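Local structure of MFP2b (Ascaris suum, 2BJR) at residues G90-W95 / G169-C174; L80-K83 / S88-Y91; D103-D106 / E110-R113; N23-L28 / M33-W38. The protein probably enhances polymerization of the major sperm protein (MSP) during amoeboid motility of Ascaris sperm, and carries a bound zinc ion. All blocks are in the same frame, centred on the assembly; numbering follows the deposited sequence.

Contact 1 of 4, residues G90-W95 / G169-C174; sequences GYWYNW and GGPPYC. With ZN (zinc ion), chain C.
Trp-92 lays one face of its indole against the Gly-170 peptide and Pro-171. Pro-171 CA sits 3.6 Å from the centroid of the Trp-92 six-membered ring, 8° off the ring normal. This is a CH-pi contact over the middle of the benzene half. Pro-171 CB adds to the same face, 3.6 Å from Trp-92 CE3. The five-membered half is covered by the peptide: Gly-170 C lies 3.4 Å from Trp-92 NE1. Gly-169 O comes instead at the edge, close to the ring plane, 3.4 Å from Trp-92 CD1. Pro-172 meets the far corner obliquely, with its CD 4.0 Å from Trp-92 CZ3. A chi1 of 52° wedges Trp-92 CG between its own backbone N and carbonyl carbon, and in this position the indole faces the backbone of Gly-170 and Pro-171. NE1 has a weak hydrogen bond to Lys-168 O. The two prolines begin a type I beta turn, Pro-171 to Cys-174, closed by Cys-174 N bonding Pro-171 O. Cys-174 SG then binds zinc at 2.3 Å. His-86, Cys-176 and Cys-179 complete the shell. The tryptophan thus backs the incoming loop of a zinc site built from three cysteines and one histidine.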
loop_
_atom_site.group_PDB
_atom_site.type_symbol
_atom_site.label_atom_id
_atom_site.label_comp_id
_atom_site.label_asym_id
_atom_site.label_seq_id
_atom_site.Cartn_x
_atom_site.Cartn_y
_atom_site.Cartn_z
ATOM N N GLY A 90 -18.656 11.753 8.799
ATOM C CA GLY A 90 -19.983 11.155 8.727
ATOM C C GLY A 90 -20.064 9.831 7.988
ATOM O O GLY A 90 -21.138 9.251 7.853
ATOM N N TYR A 91 -18.913 9.322 7.537
ATOM C CA TYR A 91 -18.886 8.049 6.813
ATOM C C TYR A 91 -17.525 7.394 6.947
ATOM O O TYR A 91 -16.520 8.030 7.297
ATOM C CB TYR A 91 -19.204 8.248 5.295
ATOM C CG TYR A 91 -18.191 9.053 4.559
ATOM C CD1 TYR A 91 -17.148 8.448 3.845
ATOM C CD2 TYR A 91 -18.260 10.427 4.533
ATOM C CE1 TYR A 91 -16.193 9.213 3.189
ATOM C CE2 TYR A 91 -17.312 11.187 3.853
ATOM C CZ TYR A 91 -16.279 10.577 3.192
ATOM O OH TYR A 91 -15.335 11.343 2.565
ATOM N N TRP A 92 -17.513 6.109 6.666
ATOM C CA TRP A 92 -16.262 5.360 6.415
ATOM C C TRP A 92 -16.529 4.397 5.263
ATOM O O TRP A 92 -17.676 4.071 4.949
ATOM C CB TRP A 92 -15.786 4.568 7.656
ATOM C CG TRP A 92 -16.818 3.648 8.303
ATOM C CD1 TRP A 92 -17.829 4.017 9.172
ATOM C CD2 TRP A 92 -16.891 2.223 8.216
ATOM N NE1 TRP A 92 -18.538 2.918 9.570
ATOM C CE2 TRP A 92 -17.986 1.800 9.015
ATOM C CE3 TRP A 92 -16.164 1.256 7.531
ATOM C CZ2 TRP A 92 -18.362 0.464 9.130
ATOM C CZ3 TRP A 92 -16.525 -0.079 7.673
ATOM C CH2 TRP A 92 -17.620 -0.456 8.455
ATOM N N TYR A 93 -15.456 4.003 4.585
ATOM C CA TYR A 93 -15.569 3.148 3.404
ATOM C C TYR A 93 -15.438 1.677 3.762
ATOM O O TYR A 93 -14.582 1.274 4.574
ATOM C CB TYR A 93 -14.504 3.535 2.396
ATOM C CG TYR A 93 -14.708 4.882 1.734
ATOM C CD1 TYR A 93 -13.631 5.734 1.503
ATOM C CD2 TYR A 93 -15.965 5.285 1.274
ATOM C CE1 TYR A 93 -13.792 6.934 0.857
ATOM C CE2 TYR A 93 -16.116 6.503 0.613
ATOM C CZ TYR A 93 -15.043 7.306 0.418
ATOM O OH TYR A 93 -15.191 8.524 -0.221
ATOM N N ASN A 94 -16.334 0.890 3.211
ATOM C CA ASN A 94 -16.358 -0.550 3.410
ATOM C C ASN A 94 -16.453 -1.227 2.051
ATOM O O ASN A 94 -17.355 -0.924 1.271
ATOM C CB ASN A 94 -17.566 -0.912 4.272
ATOM C CG ASN A 94 -17.545 -2.347 4.763
ATOM O OD1 ASN A 94 -16.521 -3.027 4.713
ATOM N ND2 ASN A 94 -18.685 -2.817 5.235
ATOM N N TRP A 95 -15.544 -2.149 1.755
ATOM C CA TRP A 95 -15.578 -2.842 0.465
ATOM C C TRP A 95 -16.495 -4.028 0.555
ATOM O O TRP A 95 -16.310 -4.876 1.405
ATOM C CB TRP A 95 -14.168 -3.298 0.042
ATOM C CG TRP A 95 -13.201 -2.227 -0.290
ATOM C CD1 TRP A 95 -12.464 -1.501 0.560
ATOM C CD2 TRP A 95 -12.845 -1.760 -1.619
ATOM N NE1 TRP A 95 -11.695 -0.586 -0.121
ATOM C CE2 TRP A 95 -11.885 -0.744 -1.459
ATOM C CE3 TRP A 95 -13.276 -2.078 -2.902
ATOM C CZ2 TRP A 95 -11.314 -0.071 -2.532
ATOM C CZ3 TRP A 95 -12.700 -1.435 -3.972
ATOM C CH2 TRP A 95 -11.735 -0.432 -3.784
ATOM N N GLY A 169 -21.725 4.552 12.872
ATOM C CA GLY A 169 -20.590 4.034 13.593
ATOM C C GLY A 169 -19.275 4.300 12.889
ATOM O O GLY A 169 -19.122 5.210 12.059
ATOM N N GLY A 170 -18.310 3.473 13.252
ATOM C CA GLY A 170 -16.962 3.560 12.747
ATOM C C GLY A 170 -16.548 2.232 12.189
ATOM O O GLY A 170 -17.271 1.221 12.293
ATOM N N PRO A 171 -15.384 2.224 11.561
ATOM C CA PRO A 171 -14.858 0.980 11.003
ATOM C C PRO A 171 -14.408 0.050 12.155
ATOM O O PRO A 171 -14.271 0.534 13.259
ATOM C CB PRO A 171 -13.688 1.449 10.136
ATOM C CG PRO A 171 -13.218 2.720 10.773
ATOM C CD PRO A 171 -14.470 3.358 11.348
ATOM N N PRO A 172 -14.218 -1.235 11.876
ATOM C CA PRO A 172 -14.023 -2.269 12.919
ATOM C C PRO A 172 -12.888 -2.050 13.943
ATOM O O PRO A 172 -12.995 -2.575 15.073
ATOM C CB PRO A 172 -13.763 -3.558 12.113
ATOM C CG PRO A 172 -14.160 -3.266 10.695
ATOM C CD PRO A 172 -14.197 -1.788 10.506
ATOM N N TYR A 173 -11.843 -1.314 13.580
ATOM C CA TYR A 173 -10.706 -1.113 14.472
ATOM C C TYR A 173 -10.548 0.350 14.884
ATOM O O TYR A 173 -9.485 0.765 15.355
ATOM C CB TYR A 173 -9.406 -1.627 13.814
ATOM C CG TYR A 173 -9.548 -3.002 13.179
ATOM C CD1 TYR A 173 -9.534 -3.156 11.791
ATOM C CD2 TYR A 173 -9.695 -4.145 13.965
ATOM C CE1 TYR A 173 -9.674 -4.410 11.193
ATOM C CE2 TYR A 173 -9.836 -5.413 13.382
ATOM C CZ TYR A 173 -9.833 -5.541 11.998
ATOM O OH TYR A 173 -9.972 -6.784 11.408
ATOM N N CYS A 174 -11.594 1.143 14.724
ATOM C CA CYS A 174 -11.511 2.539 15.106
ATOM C C CYS A 174 -11.169 2.713 16.596
ATOM O O CYS A 174 -11.703 1.993 17.433
ATOM C CB CYS A 174 -12.831 3.257 14.836
ATOM S SG CYS A 174 -12.610 5.044 14.892
HETATM ZN ZN ZN C . -14.607 5.715 15.735
#

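Contact 2 of 4, residues L80-K83 / S88-Y91; sequences LQYK and SLGY
Tyr-82 touches both Leu-89 and Tyr-91, and these three residues account for most of the buried surface. The Tyr-82 hydroxyl donates to Tyr-91 O at 2.5 Å, a very short bond. The acceptor lies at the edge of the Tyr-82 ring, in its plane. Leu-89 covers one face of that ring. Its CD1 is 3.9 Å from the ring centroid and 27° off the normal, a CH-pi contact shifted toward the rim at CE1. The same methyl lies 3.5 Å from Lys-83 O, so it packs on ring and backbone together. Tyr-91 turns its face toward the edge of Tyr-82. The pair is an offset edge-to-face one, with planes at 74° and centroids 5.6 Å apart. The nearest carbons are Tyr-82 CE1 and Tyr-91 CE1, 3.6 Å apart. With chi1 at 65°, the Tyr-91 ring runs back past Tyr-82 in the opposite sense. Its hydroxyl is hydrogen-bonded to a water, and this water donates to Gln-81 O, linking the two segments. Lys-83 NZ points elsewhere, to a salt bridge with Asp-22. The contact spans the short turn from strand 76-81 through helix 86-89, which starts at the zinc ligand His-86. Beyond it the chain enters strand 92-97, where Tyr-93 meets both tyrosine rings.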
loop_
_atom_site.group_PDB
_atom_site.type_symbol
_atom_site.label_atom_id
_atom_site.label_comp_id
_atom_site.label_asym_id
_atom_site.label_seq_id
_atom_site.Cartn_x
_atom_site.Cartn_y
_atom_site.Cartn_z
ATOM N N LEU A 80 -9.093 9.217 -4.842
ATOM C CA LEU A 80 -9.983 9.157 -3.695
ATOM C C LEU A 80 -9.165 9.345 -2.416
ATOM O O LEU A 80 -8.068 8.778 -2.269
ATOM C CB LEU A 80 -10.687 7.838 -3.638
ATOM C CG LEU A 80 -11.812 7.668 -2.610
ATOM C CD1 LEU A 80 -12.927 8.700 -2.816
ATOM C CD2 LEU A 80 -12.364 6.268 -2.768
ATOM N N GLN A 81 -9.701 10.181 -1.522
ATOM C CA GLN A 81 -9.028 10.537 -0.272
ATOM C C GLN A 81 -9.937 10.243 0.880
ATOM O O GLN A 81 -11.127 10.450 0.825
ATOM C CB GLN A 81 -8.622 11.997 -0.298
ATOM C CG GLN A 81 -8.039 12.579 0.963
ATOM C CD GLN A 81 -7.614 14.030 0.768
ATOM O OE1 GLN A 81 -8.474 14.886 0.791
ATOM N NE2 GLN A 81 -6.339 14.300 0.516
ATOM N N TYR A 82 -9.346 9.737 1.971
ATOM C CA TYR A 82 -10.066 9.550 3.195
ATOM C C TYR A 82 -9.170 10.112 4.321
ATOM O O TYR A 82 -8.348 9.401 4.888
ATOM C CB TYR A 82 -10.477 8.089 3.390
ATOM C CG TYR A 82 -11.424 7.939 4.544
ATOM C CD1 TYR A 82 -12.778 8.189 4.392
ATOM C CD2 TYR A 82 -10.950 7.632 5.835
ATOM C CE1 TYR A 82 -13.648 8.113 5.442
ATOM C CE2 TYR A 82 -11.841 7.530 6.908
ATOM C CZ TYR A 82 -13.176 7.759 6.722
ATOM O OH TYR A 82 -14.091 7.690 7.779
ATOM N N LYS A 83 -9.323 11.427 4.561
ATOM C CA LYS A 83 -8.537 12.213 5.511
ATOM C C LYS A 83 -9.487 12.547 6.654
ATOM O O LYS A 83 -10.485 13.228 6.446
ATOM C CB LYS A 83 -8.073 13.487 4.827
ATOM C CG LYS A 83 -7.267 14.486 5.637
ATOM C CD LYS A 83 -6.476 15.416 4.688
ATOM C CE LYS A 83 -5.354 16.148 5.440
ATOM N NZ LYS A 83 -4.593 17.174 4.658
ATOM N N SER A 88 -15.650 13.379 12.003
ATOM C CA SER A 88 -15.621 14.622 11.212
ATOM C C SER A 88 -16.241 14.473 9.823
ATOM O O SER A 88 -16.703 15.472 9.250
ATOM C CB SER A 88 -14.189 15.173 11.080
ATOM O OG SER A 88 -13.292 14.285 10.418
ATOM N N LEU A 89 -16.287 13.249 9.289
ATOM C CA LEU A 89 -16.772 13.020 7.921
ATOM C C LEU A 89 -18.207 12.503 7.815
ATOM O O LEU A 89 -18.909 12.763 6.830
ATOM C CB LEU A 89 -15.817 12.056 7.200
ATOM C CG LEU A 89 -14.388 12.560 7.084
ATOM C CD1 LEU A 89 -13.508 11.428 6.551
ATOM C CD2 LEU A 89 -14.289 13.783 6.192
ATOM N N GLY A 90 -18.656 11.753 8.799
ATOM C CA GLY A 90 -19.983 11.155 8.727
ATOM C C GLY A 90 -20.064 9.831 7.988
ATOM O O GLY A 90 -21.138 9.251 7.853
ATOM N N TYR A 91 -18.913 9.322 7.537
ATOM C CA TYR A 91 -18.886 8.049 6.813
ATOM C C TYR A 91 -17.525 7.394 6.947
ATOM O O TYR A 91 -16.520 8.030 7.297
ATOM C CB TYR A 91 -19.204 8.248 5.295
ATOM C CG TYR A 91 -18.191 9.053 4.559
ATOM C CD1 TYR A 91 -17.148 8.448 3.845
ATOM C CD2 TYR A 91 -18.260 10.427 4.533
ATOM C CE1 TYR A 91 -16.193 9.213 3.189
ATOM C CE2 TYR A 91 -17.312 11.187 3.853
ATOM C CZ TYR A 91 -16.279 10.577 3.192
ATOM O OH TYR A 91 -15.335 11.343 2.565
HETATM O O HOH W 1 -13.705 10.750 0.729
#

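Contact 3 of 4, residues D103-D106 / E110-R113; sequences DKMD and EMLR
The turn that joins helix 101-106 to strand 110-111 is closed by Met-105 and Met-111, one from each side. Both are selenomethionines, with selenium in place of sulfur. Their side chains cross at about a right angle. The closest approach is Met-111 CE to Met-105 CG, 3.7 Å. Met-111 CG is the second point of touch, 4.0 Å from Met-105 CG. It is equally far, 4.0 Å, from Met-105 SE. The terminal methyl and the CG of Met-111 thus both rest against the middle of the Met-105 chain.

The shape of Met-111 explains this. Its chain bends at chi2 (-52°) and again at chi3, which folds the methyl back toward the helix. Met-105 stays extended through chi2 (-176°), so its CG and SE present a longer flank for Met-111 to lie across. Lys-104 adds a looser contact from the preceding helix position, with its CB 4.3 Å from Met-111 CE. The Lys-104 amino group turns from the methionines to a salt bridge with Glu-166. No hydrogen bond joins the two segments, so the contact rests on apolar packing alone. Both methionines also touch a crystal neighbour, and the lattice may influence their conformations.

Strand 110-111 is an outer strand of a three-stranded antiparallel sheet. Glu-110 is bonded through its backbone to Arg-165 of the central strand 161-166. Met-111 reaches over that strand to Ile-162 and Ala-164, and on to Ile-96 of strand 92-97. Helix 101-106 therefore packs against one face of this sheet through Lys-104 and the methionine pair.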
loop_
_atom_site.group_PDB
_atom_site.type_symbol
_atom_site.label_atom_id
_atom_site.label_comp_id
_atom_site.label_asym_id
_atom_site.label_seq_id
_atom_site.Cartn_x
_atom_site.Cartn_y
_atom_site.Cartn_z
ATOM N N ASP A 103 -28.687 -5.556 -0.612
ATOM C CA ASP A 103 -28.819 -5.764 0.834
ATOM C C ASP A 103 -28.169 -4.644 1.634
ATOM O O ASP A 103 -28.717 -4.125 2.613
ATOM C CB ASP A 103 -28.198 -7.106 1.207
ATOM C CG ASP A 103 -28.941 -8.262 0.596
ATOM O OD1 ASP A 103 -30.022 -8.027 -0.029
ATOM O OD2 ASP A 103 -28.539 -9.438 0.692
ATOM N N LYS A 104 -27.010 -4.232 1.169
ATOM C CA LYS A 104 -26.264 -3.198 1.826
ATOM C C LYS A 104 -26.962 -1.849 1.705
ATOM O O LYS A 104 -27.052 -1.095 2.663
ATOM C CB LYS A 104 -24.870 -3.162 1.231
ATOM C CG LYS A 104 -23.857 -2.652 2.132
ATOM C CD LYS A 104 -23.483 -3.609 3.297
ATOM C CE LYS A 104 -22.646 -2.781 4.227
ATOM N NZ LYS A 104 -22.527 -3.259 5.614
HETATM N N MSE A 105 -27.495 -1.553 0.546
HETATM C CA MSE A 105 -28.231 -0.305 0.387
HETATM C C MSE A 105 -29.497 -0.279 1.253
HETATM O O MSE A 105 -29.828 0.748 1.827
HETATM C CB MSE A 105 -28.576 -0.092 -1.086
HETATM C CG MSE A 105 -27.377 0.360 -1.866
HETATM SE SE MSE A 105 -27.956 0.735 -3.738
HETATM C CE MSE A 105 -27.935 -1.026 -4.419
ATOM N N ASP A 106 -30.154 -1.418 1.361
ATOM C CA ASP A 106 -31.356 -1.548 2.184
ATOM C C ASP A 106 -31.100 -1.428 3.693
ATOM O O ASP A 106 -32.034 -1.175 4.446
ATOM C CB ASP A 106 -32.048 -2.891 1.898
ATOM C CG ASP A 106 -32.656 -2.965 0.490
ATOM O OD1 ASP A 106 -32.791 -1.917 -0.217
ATOM O OD2 ASP A 106 -33.013 -4.051 0.014
ATOM N N GLU A 110 -24.684 3.927 1.420
ATOM C CA GLU A 110 -24.674 4.611 0.096
ATOM C C GLU A 110 -23.510 4.108 -0.729
ATOM O O GLU A 110 -22.405 4.071 -0.219
ATOM C CB GLU A 110 -24.392 6.101 0.243
ATOM C CG GLU A 110 -25.487 6.897 0.889
ATOM C CD GLU A 110 -25.119 8.336 1.136
ATOM O OE1 GLU A 110 -23.946 8.723 1.001
ATOM O OE2 GLU A 110 -26.037 9.096 1.519
HETATM N N MSE A 111 -23.724 3.782 -1.990
HETATM C CA MSE A 111 -22.650 3.257 -2.830
HETATM C C MSE A 111 -21.828 4.407 -3.303
HETATM O O MSE A 111 -22.369 5.448 -3.717
HETATM C CB MSE A 111 -23.191 2.471 -4.021
HETATM C CG MSE A 111 -23.963 1.233 -3.741
HETATM SE SE MSE A 111 -23.062 -0.096 -2.532
HETATM C CE MSE A 111 -23.867 0.443 -0.846
ATOM N N LEU A 112 -20.518 4.266 -3.243
ATOM C CA LEU A 112 -19.685 5.277 -3.799
ATOM C C LEU A 112 -19.910 5.311 -5.314
ATOM O O LEU A 112 -19.922 4.281 -5.990
ATOM C CB LEU A 112 -18.250 5.029 -3.491
ATOM C CG LEU A 112 -17.231 5.921 -4.191
ATOM C CD1 LEU A 112 -17.199 7.235 -3.470
ATOM C CD2 LEU A 112 -15.827 5.297 -4.197
ATOM N N ARG A 113 -20.090 6.518 -5.827
ATOM C CA ARG A 113 -20.260 6.690 -7.275
ATOM C C ARG A 113 -19.937 8.111 -7.685
ATOM O O ARG A 113 -19.977 9.030 -6.849
ATOM C CB ARG A 113 -21.676 6.352 -7.693
ATOM C CG ARG A 113 -22.696 7.319 -7.122
ATOM C CD ARG A 113 -24.109 6.859 -7.335
ATOM N NE ARG A 113 -24.438 6.861 -8.765
ATOM C CZ ARG A 113 -25.563 6.401 -9.262
ATOM N NH1 ARG A 113 -26.469 5.866 -8.452
ATOM N NH2 ARG A 113 -25.792 6.438 -10.569
#

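Contact 4 of 4, residues N23-L28 / M33-W38; sequences NPVKAL and MYVALW
Tyr-34 and Lys-26 both have CG anti to the carbonyl carbon, each with chi1 at -53°, and their side chains run alongside each other in the same direction. Their backbones form a single beta bridge with the bonding of a non-hydrogen-bonded antiparallel pair. Through it the loop 23-28 is fixed to the start of strand 34-40. The touching parts run 108° apart, consistent with a single bridge and no longer pairing. Val-35 N donates to Val-25 O at 3.1 Å. Ala-27 N donates to Met-33 O at 2.8 Å. Val-25 O also receives a CA-H...O contact from Tyr-34 CA at 3.4 Å. Pro-24 lies beside the tyrosine, with its CG 3.7 Å from Tyr-34 CE2. On the side of the bridge away from that ring, Val-25 CG1 and Val-35 CG2 meet more loosely at 4.3 Å. Both valines also pack on Leu-80 of the neighbouring strand 76-81. Lys-26 NZ bonds Gln-31 O and Gln-270 OE1, while the Tyr-34 hydroxyl bonds Asp-197. Short of these polar ends, the aliphatic part of Lys-26 runs beside the ring: Lys-26 CG is 3.7 Å from Tyr-34 CE2, and CE is 3.7 Å from the Tyr-34 OH.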
loop_
_atom_site.group_PDB
_atom_site.type_symbol
_atom_site.label_atom_id
_atom_site.label_comp_id
_atom_site.label_asym_id
_atom_site.label_seq_id
_atom_site.Cartn_x
_atom_site.Cartn_y
_atom_site.Cartn_z
ATOM N N ASN A 23 -3.473 10.944 2.326
ATOM C CA ASN A 23 -4.460 9.913 2.618
ATOM C C ASN A 23 -5.252 9.285 1.437
ATOM O O ASN A 23 -6.477 9.187 1.473
ATOM C CB ASN A 23 -5.435 10.448 3.656
ATOM C CG ASN A 23 -4.726 10.851 4.916
ATOM O OD1 ASN A 23 -4.290 9.988 5.689
ATOM N ND2 ASN A 23 -4.526 12.123 5.092
ATOM N N PRO A 24 -4.555 8.815 0.418
ATOM C CA PRO A 24 -5.243 8.216 -0.735
ATOM C C PRO A 24 -5.857 6.851 -0.382
ATOM O O PRO A 24 -5.369 6.174 0.552
ATOM C CB PRO A 24 -4.122 8.114 -1.765
ATOM C CG PRO A 24 -2.939 7.814 -0.903
ATOM C CD PRO A 24 -3.103 8.776 0.264
ATOM N N VAL A 25 -6.931 6.458 -1.038
ATOM C CA VAL A 25 -7.599 5.235 -0.684
ATOM C C VAL A 25 -7.057 4.125 -1.584
ATOM O O VAL A 25 -7.157 4.204 -2.811
ATOM C CB VAL A 25 -9.098 5.364 -0.786
ATOM C CG1 VAL A 25 -9.796 3.987 -0.602
ATOM C CG2 VAL A 25 -9.619 6.393 0.231
ATOM N N LYS A 26 -6.473 3.094 -0.967
ATOM C CA LYS A 26 -6.041 1.906 -1.720
ATOM C C LYS A 26 -7.136 0.976 -2.130
ATOM O O LYS A 26 -8.105 0.810 -1.419
ATOM C CB LYS A 26 -5.061 1.092 -0.846
ATOM C CG LYS A 26 -3.955 1.954 -0.365
ATOM C CD LYS A 26 -2.892 1.114 0.259
ATOM C CE LYS A 26 -1.650 1.019 -0.564
ATOM N NZ LYS A 26 -0.640 0.254 0.238
ATOM N N ALA A 27 -7.016 0.346 -3.304
ATOM C CA ALA A 27 -7.817 -0.841 -3.592
ATOM C C ALA A 27 -7.573 -1.882 -2.510
ATOM O O ALA A 27 -6.425 -2.110 -2.154
ATOM C CB ALA A 27 -7.449 -1.382 -4.890
ATOM N N LEU A 28 -8.662 -2.481 -1.981
ATOM C CA LEU A 28 -8.550 -3.313 -0.752
ATOM C C LEU A 28 -7.543 -4.401 -0.961
ATOM O O LEU A 28 -7.642 -5.141 -1.925
ATOM C CB LEU A 28 -9.875 -3.958 -0.422
ATOM C CG LEU A 28 -9.910 -4.756 0.904
ATOM C CD1 LEU A 28 -9.786 -3.844 2.067
ATOM C CD2 LEU A 28 -11.156 -5.609 0.947
HETATM N N MSE A 33 -1.959 0.238 -5.530
HETATM C CA MSE A 33 -3.078 0.442 -6.445
HETATM C C MSE A 33 -4.097 1.287 -5.690
HETATM O O MSE A 33 -4.579 0.855 -4.643
HETATM C CB MSE A 33 -3.677 -0.895 -6.888
HETATM C CG MSE A 33 -4.744 -0.768 -7.939
HETATM SE SE MSE A 33 -5.301 -2.549 -8.543
HETATM C CE MSE A 33 -3.513 -3.077 -9.319
ATOM N N TYR A 34 -4.450 2.470 -6.245
ATOM C CA TYR A 34 -5.296 3.453 -5.577
ATOM C C TYR A 34 -6.485 3.819 -6.476
ATOM O O TYR A 34 -6.360 3.817 -7.693
ATOM C CB TYR A 34 -4.513 4.716 -5.193
ATOM C CG TYR A 34 -3.259 4.459 -4.383
ATOM C CD1 TYR A 34 -2.068 4.072 -4.988
ATOM C CD2 TYR A 34 -3.245 4.672 -3.016
ATOM C CE1 TYR A 34 -0.925 3.831 -4.241
ATOM C CE2 TYR A 34 -2.112 4.462 -2.282
ATOM C CZ TYR A 34 -0.973 4.062 -2.876
ATOM O OH TYR A 34 0.135 3.929 -2.100
ATOM N N VAL A 35 -7.600 4.165 -5.835
ATOM C CA VAL A 35 -8.837 4.497 -6.514
ATOM C C VAL A 35 -8.681 5.873 -7.160
ATOM O O VAL A 35 -8.415 6.886 -6.474
ATOM C CB VAL A 35 -10.073 4.460 -5.535
ATOM C CG1 VAL A 35 -11.333 4.684 -6.307
ATOM C CG2 VAL A 35 -10.138 3.120 -4.828
ATOM N N ALA A 36 -8.930 5.927 -8.469
ATOM C CA ALA A 36 -8.711 7.130 -9.259
ATOM C C ALA A 36 -9.878 7.442 -10.150
ATOM O O ALA A 36 -10.732 6.602 -10.432
ATOM C CB ALA A 36 -7.461 7.041 -10.078
ATOM N N LEU A 37 -9.916 8.703 -10.532
ATOM C CA LEU A 37 -11.047 9.290 -11.274
ATOM C C LEU A 37 -10.560 10.257 -12.347
ATOM O O LEU A 37 -9.674 11.089 -12.128
ATOM C CB LEU A 37 -11.984 10.024 -10.297
ATOM C CG LEU A 37 -13.135 10.857 -10.912
ATOM C CD1 LEU A 37 -14.175 9.953 -11.624
ATOM C CD2 LEU A 37 -13.762 11.672 -9.770
ATOM N N TRP A 38 -11.187 10.175 -13.519
ATOM C CA TRP A 38 -10.884 11.083 -14.636
ATOM C C TRP A 38 -12.194 11.443 -15.339
ATOM O O TRP A 38 -13.229 10.793 -15.142
ATOM C CB TRP A 38 -9.925 10.363 -15.592
ATOM C CG TRP A 38 -9.422 11.151 -16.805
ATOM C CD1 TRP A 38 -8.614 12.246 -16.838
ATOM C CD2 TRP A 38 -9.714 10.830 -18.170
ATOM N NE1 TRP A 38 -8.404 12.635 -18.148
ATOM C CE2 TRP A 38 -9.055 11.774 -18.980
ATOM C CE3 TRP A 38 -10.459 9.835 -18.780
ATOM C CZ2 TRP A 38 -9.137 11.755 -20.377
ATOM C CZ3 TRP A 38 -10.518 9.809 -20.185
ATOM C CH2 TRP A 38 -9.852 10.755 -20.945
#

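Contacts 1 and 3 lie at the surface, while contacts 2 and 4 are partly buried. Contact 4 is nearest the centre of the chain and the only one with backbone-to-backbone hydrogen bonds across its segments. Contacts 2 and 4 serve the same six-stranded sheet, and Leu-80 probably bonds through its backbone to both Val-25 and Val-35. Contacts 1 and 2 share Gly-90 and Tyr-91. Both are aromatic, but contact 2 adds a hydroxyl bond and a water, whereas contact 1 presses one indole on a proline loop beside zinc. Contact 3 is purely aliphatic and selenium packing. It meets the three-stranded sheet of contact 1 at that sheet's other outer strand.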